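Local coordinates for protein pectate lyase 47 (Bacillus sp. TS-47, PDB 1VBL) that cleaves pectate by eliminative lysis, as a thermostable, calcium-binding and probably secreted polysaccharide lyase of family 1, at residues A[94-97]-A[101-104]; A[80-85]-A[119-124]. All coordinates share one frame; numbering follows the deposited sequence.

Interaction 1 of 2, residues A[94-97]-A[101-104]; sequences LREY and TWGK
Thr101 meets the end of helix 90-97 through its methyl group: CG2 lies 3.5 Å from Arg95 O, at the carbonyl end of the last helical turn. Its CB points toward that turn, and with OG1 anti to the backbone N (chi1 -175°) the methyl, not the hydroxyl, faces the carbonyl. Trp102 makes the largest share of the contact. Its indole stands alongside the ring of Tyr97, both side chains running the same way, yet the two planes are turned 70° apart, so that the tyrosine presents an edge to the indole face in a T-shaped (edge-to-face) pair with its centroid 4.7 Å from that of the six-membered ring. The edge is the CD1-CE1 side: Tyr97 CD1 sits 3.5 Å from Trp102 CD2, at the fusion of the two indole rings. On the benzo side, Trp102 CE3 comes to 3.3 Å from Glu96 O, and the Glu96 carboxylate reaches Trp102 CZ3 with OE1 because its chain bends at chi2 (75°); Glu96 CG, placed by chi1, lies over a face of the tyrosine ring. The polar ends are held by neighbours, Trp102 NE1 by Lys105 O and Tyr97 OH by Glu108 O. Were the indole exchanged for an alanine, the edge of Tyr97 would probably lose its aromatic face and Lys105 O its indole donor. Gly103, with positive phi, takes the chain out of the helix, and its carbonyl shares a water with Tyr97, the water donating to Tyr97 O at 2.7 Å and to Gly103 O at 2.8 Å. The whole is a tight turn between two short consecutive helices at the surface, away from the calcium site, in an excursion from the parallel beta-helix fold of pectate lyases.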
# COMPACT_ATOMS: atom_id res chain seq x y z
N LEU A 94 -15.63 -7.13 -23.54
CA LEU A 94 -16.27 -5.82 -23.53
C LEU A 94 -17.69 -5.90 -24.08
O LEU A 94 -18.62 -5.33 -23.50
CB LEU A 94 -15.45 -4.83 -24.36
CG LEU A 94 -14.51 -3.88 -23.61
CD1 LEU A 94 -13.78 -4.62 -22.51
CD2 LEU A 94 -13.53 -3.26 -24.60
N ARG A 95 -17.85 -6.61 -25.19
CA ARG A 95 -19.17 -6.76 -25.81
C ARG A 95 -20.13 -7.55 -24.94
O ARG A 95 -21.32 -7.25 -24.86
CB ARG A 95 -19.05 -7.45 -27.17
CG ARG A 95 -18.39 -6.61 -28.26
CD ARG A 95 -18.66 -7.20 -29.64
NE ARG A 95 -18.02 -8.50 -29.84
CZ ARG A 95 -16.73 -8.66 -30.10
NH1 ARG A 95 -15.93 -7.61 -30.22
NH2 ARG A 95 -16.24 -9.89 -30.25
N GLU A 96 -19.61 -8.58 -24.28
CA GLU A 96 -20.42 -9.44 -23.43
C GLU A 96 -20.90 -8.83 -22.12
O GLU A 96 -22.07 -9.00 -21.75
CB GLU A 96 -19.64 -10.73 -23.12
CG GLU A 96 -20.40 -11.75 -22.28
CD GLU A 96 -21.45 -12.50 -23.08
OE1 GLU A 96 -22.16 -13.35 -22.50
OE2 GLU A 96 -21.57 -12.25 -24.30
N TYR A 97 -20.03 -8.11 -21.44
CA TYR A 97 -20.38 -7.56 -20.13
C TYR A 97 -20.65 -6.06 -19.99
O TYR A 97 -20.82 -5.57 -18.87
CB TYR A 97 -19.31 -7.99 -19.12
CG TYR A 97 -19.15 -9.49 -19.08
CD1 TYR A 97 -20.18 -10.31 -18.60
CD2 TYR A 97 -17.98 -10.11 -19.54
CE1 TYR A 97 -20.06 -11.70 -18.59
CE2 TYR A 97 -17.85 -11.50 -19.53
CZ TYR A 97 -18.89 -12.28 -19.05
OH TYR A 97 -18.76 -13.66 -19.03
N THR A 101 -25.63 -3.73 -21.84
CA THR A 101 -26.29 -4.92 -22.36
C THR A 101 -26.33 -6.06 -21.35
O THR A 101 -27.22 -6.91 -21.40
CB THR A 101 -25.64 -5.41 -23.67
OG1 THR A 101 -26.39 -6.51 -24.19
CG2 THR A 101 -24.20 -5.85 -23.43
N TRP A 102 -25.36 -6.08 -20.44
CA TRP A 102 -25.32 -7.11 -19.42
C TRP A 102 -26.03 -6.63 -18.16
O TRP A 102 -26.48 -7.44 -17.35
CB TRP A 102 -23.86 -7.49 -19.10
CG TRP A 102 -23.73 -8.58 -18.09
CD1 TRP A 102 -23.68 -8.45 -16.73
CD2 TRP A 102 -23.68 -9.99 -18.35
NE1 TRP A 102 -23.60 -9.69 -16.13
CE2 TRP A 102 -23.59 -10.65 -17.10
CE3 TRP A 102 -23.69 -10.76 -19.53
CZ2 TRP A 102 -23.52 -12.05 -16.99
CZ3 TRP A 102 -23.62 -12.16 -19.42
CH2 TRP A 102 -23.54 -12.78 -18.16
N GLY A 103 -26.12 -5.32 -17.99
CA GLY A 103 -26.77 -4.77 -16.82
C GLY A 103 -25.96 -5.00 -15.55
O GLY A 103 -24.73 -5.03 -15.58
N LYS A 104 -26.66 -5.16 -14.43
CA LYS A 104 -25.99 -5.37 -13.14
C LYS A 104 -26.04 -6.82 -12.68
O LYS A 104 -25.88 -7.10 -11.49
CB LYS A 104 -26.61 -4.46 -12.07
CG LYS A 104 -26.42 -2.98 -12.33
CD LYS A 104 -27.05 -2.13 -11.24
CE LYS A 104 -26.87 -0.65 -11.50
NZ LYS A 104 -25.43 -0.27 -11.58
O HOH W 1 -22.16 -4.90 -16.66

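Interaction 2 of 2, residues A[80-85]-A[119-124]; sequences PDFYKD and QKKQKD
A short, weakly bonded helix here lies against the side of a long one, in a partly buried contact that joins residues 80-83 to helix 110-126 by aromatic rings and aliphatic chains, with one hydrogen bond at its outer border. Tyr83 is the buried centre. With CG anti to its own carbonyl carbon (chi1 -57°), the ring lies across the helix backbone: Tyr83 CE2 approaches Gln122 CA to 3.4 Å, and Gln122 CB stands over the middle of the face, 3.8 Å from the ring centroid and 10° off the ring normal, a CH-pi contact. Beyond CB the extended glutamine chain follows the ring, bringing NE2 to 3.8 Å from Tyr83 CE1, while OE1 is engaged by Tyr171 N, a bond that helps to fix the amide's rotation. The opposite face of the tyrosine is covered toward its rim by Phe82 CD2, and Lys121 CG touches the ring edge in its plane, so the ring is packed on three sides. Lys121 continues outward with every torsion near 180°. That extension carries NZ past Tyr83 to donate to Phe82 O at 2.9 Å, nearly in line with the carbonyl (C=O...N angle 162°). The same ammonium stands over the Phe82 face, 4.7 Å from the ring centroid, in a cation-pi contact; one charged group thus serves a carbonyl and an aromatic face of a single residue. Farther along, Asp85 ties the chain after the short helix to the preceding turn of helix 110-126, through a salt bridge to Arg117 and a hydrogen bond between Asp85 N and Ser118 OG. Arg125 and Ile126 extend the cover of Tyr83 toward the end of the long helix, which leads directly into strand 127-129, an edge strand of a four-stranded parallel sheet within this chain.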
# COMPACT_ATOMS: atom_id res chain seq x y z
N PRO A 80 0.38 -9.05 -22.33
CA PRO A 80 -0.85 -9.78 -22.02
C PRO A 80 -1.05 -11.04 -22.85
O PRO A 80 -1.68 -12.00 -22.40
CB PRO A 80 -1.94 -8.73 -22.25
CG PRO A 80 -1.31 -7.77 -23.22
CD PRO A 80 0.10 -7.66 -22.72
N ASP A 81 -0.49 -11.06 -24.06
CA ASP A 81 -0.62 -12.22 -24.93
C ASP A 81 -0.02 -13.47 -24.29
O ASP A 81 -0.52 -14.58 -24.49
CB ASP A 81 0.06 -11.93 -26.28
CG ASP A 81 1.55 -11.65 -26.15
OD1 ASP A 81 1.95 -10.90 -25.24
OD2 ASP A 81 2.32 -12.17 -26.99
N PHE A 82 1.04 -13.28 -23.51
CA PHE A 82 1.72 -14.37 -22.83
C PHE A 82 0.79 -15.00 -21.78
O PHE A 82 0.78 -16.22 -21.60
CB PHE A 82 2.98 -13.83 -22.14
CG PHE A 82 3.73 -14.84 -21.34
CD1 PHE A 82 4.71 -15.64 -21.93
CD2 PHE A 82 3.48 -14.99 -19.97
CE1 PHE A 82 5.43 -16.56 -21.17
CE2 PHE A 82 4.20 -15.91 -19.21
CZ PHE A 82 5.18 -16.70 -19.81
N TYR A 83 0.01 -14.16 -21.11
CA TYR A 83 -0.89 -14.63 -20.07
C TYR A 83 -2.30 -15.02 -20.52
O TYR A 83 -2.97 -15.79 -19.85
CB TYR A 83 -1.05 -13.56 -18.99
CG TYR A 83 0.24 -13.12 -18.34
CD1 TYR A 83 0.73 -11.83 -18.54
CD2 TYR A 83 0.93 -13.96 -17.48
CE1 TYR A 83 1.88 -11.39 -17.89
CE2 TYR A 83 2.08 -13.53 -16.82
CZ TYR A 83 2.55 -12.25 -17.03
OH TYR A 83 3.67 -11.81 -16.37
N LYS A 84 -2.73 -14.47 -21.66
CA LYS A 84 -4.07 -14.69 -22.16
C LYS A 84 -4.54 -16.13 -22.36
O LYS A 84 -3.90 -16.93 -23.05
CB LYS A 84 -4.26 -13.91 -23.47
CG LYS A 84 -5.72 -13.78 -23.90
CD LYS A 84 -5.87 -13.00 -25.20
CE LYS A 84 -5.50 -13.84 -26.42
NZ LYS A 84 -6.39 -15.04 -26.56
N ASP A 85 -5.68 -16.45 -21.75
CA ASP A 85 -6.28 -17.77 -21.86
C ASP A 85 -6.79 -17.90 -23.31
O ASP A 85 -7.22 -16.92 -23.91
CB ASP A 85 -7.46 -17.88 -20.89
CG ASP A 85 -8.13 -19.25 -20.92
OD1 ASP A 85 -7.64 -20.17 -20.23
OD2 ASP A 85 -9.14 -19.40 -21.64
N GLN A 119 -5.85 -14.09 -15.44
CA GLN A 119 -5.43 -13.33 -14.27
C GLN A 119 -4.57 -14.20 -13.35
O GLN A 119 -3.54 -13.75 -12.85
CB GLN A 119 -6.66 -12.84 -13.51
CG GLN A 119 -6.33 -12.09 -12.23
CD GLN A 119 -7.43 -12.24 -11.19
OE1 GLN A 119 -8.57 -11.82 -11.41
NE2 GLN A 119 -7.08 -12.83 -10.05
N LYS A 120 -5.00 -15.44 -13.13
CA LYS A 120 -4.25 -16.35 -12.28
C LYS A 120 -2.84 -16.58 -12.81
O LYS A 120 -1.88 -16.68 -12.04
CB LYS A 120 -4.97 -17.69 -12.14
CG LYS A 120 -4.19 -18.69 -11.30
CD LYS A 120 -4.88 -20.04 -11.23
CE LYS A 120 -4.01 -21.05 -10.48
NZ LYS A 120 -3.64 -20.54 -9.13
N LYS A 121 -2.70 -16.68 -14.13
CA LYS A 121 -1.39 -16.91 -14.72
C LYS A 121 -0.47 -15.72 -14.45
O LYS A 121 0.72 -15.89 -14.17
CB LYS A 121 -1.50 -17.16 -16.23
CG LYS A 121 -0.19 -17.61 -16.85
CD LYS A 121 -0.35 -18.04 -18.31
CE LYS A 121 1.01 -18.37 -18.92
NZ LYS A 121 0.92 -18.78 -20.35
N GLN A 122 -1.00 -14.51 -14.54
CA GLN A 122 -0.16 -13.34 -14.28
C GLN A 122 0.15 -13.26 -12.79
O GLN A 122 1.28 -12.99 -12.39
CB GLN A 122 -0.84 -12.06 -14.74
CG GLN A 122 -0.06 -10.80 -14.36
CD GLN A 122 -0.52 -9.56 -15.11
OE1 GLN A 122 -1.72 -9.34 -15.29
NE2 GLN A 122 0.43 -8.73 -15.53
N LYS A 123 -0.86 -13.52 -11.96
CA LYS A 123 -0.69 -13.48 -10.51
C LYS A 123 0.41 -14.44 -10.05
O LYS A 123 1.32 -14.05 -9.32
CB LYS A 123 -2.02 -13.83 -9.82
CG LYS A 123 -1.99 -13.76 -8.30
CD LYS A 123 -1.82 -15.13 -7.66
CE LYS A 123 -2.97 -16.06 -8.04
NZ LYS A 123 -4.30 -15.43 -7.81
N ASP A 124 0.32 -15.69 -10.49
CA ASP A 124 1.31 -16.69 -10.11
C ASP A 124 2.73 -16.33 -10.54
O ASP A 124 3.69 -16.85 -9.99
CB ASP A 124 0.93 -18.06 -10.68
CG ASP A 124 -0.29 -18.66 -10.01
OD1 ASP A 124 -0.66 -18.21 -8.91
OD2 ASP A 124 -0.88 -19.61 -10.58

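Both contacts belong to the largely helical excursion that comes before strand 127-129; their centres lie about 22 Å apart and the two do not touch. Interaction 1 is a local surface turn between helices 90-97 and 99-102, only a few residues apart in sequence; interaction 2 brings together helices 80-83 and 110-126 from more distant parts of the chain and so brackets the first. They share no helix, although helix 110-126 also touches Glu96 and Tyr97. Each has a buried tyrosine, but the chemistry differs: at the periphery an edge-to-face aromatic pair is accompanied by a water that bridges two backbone carbonyls, whereas the partly buried contact relies on aliphatic cover and a lysine bonded directly to a carbonyl.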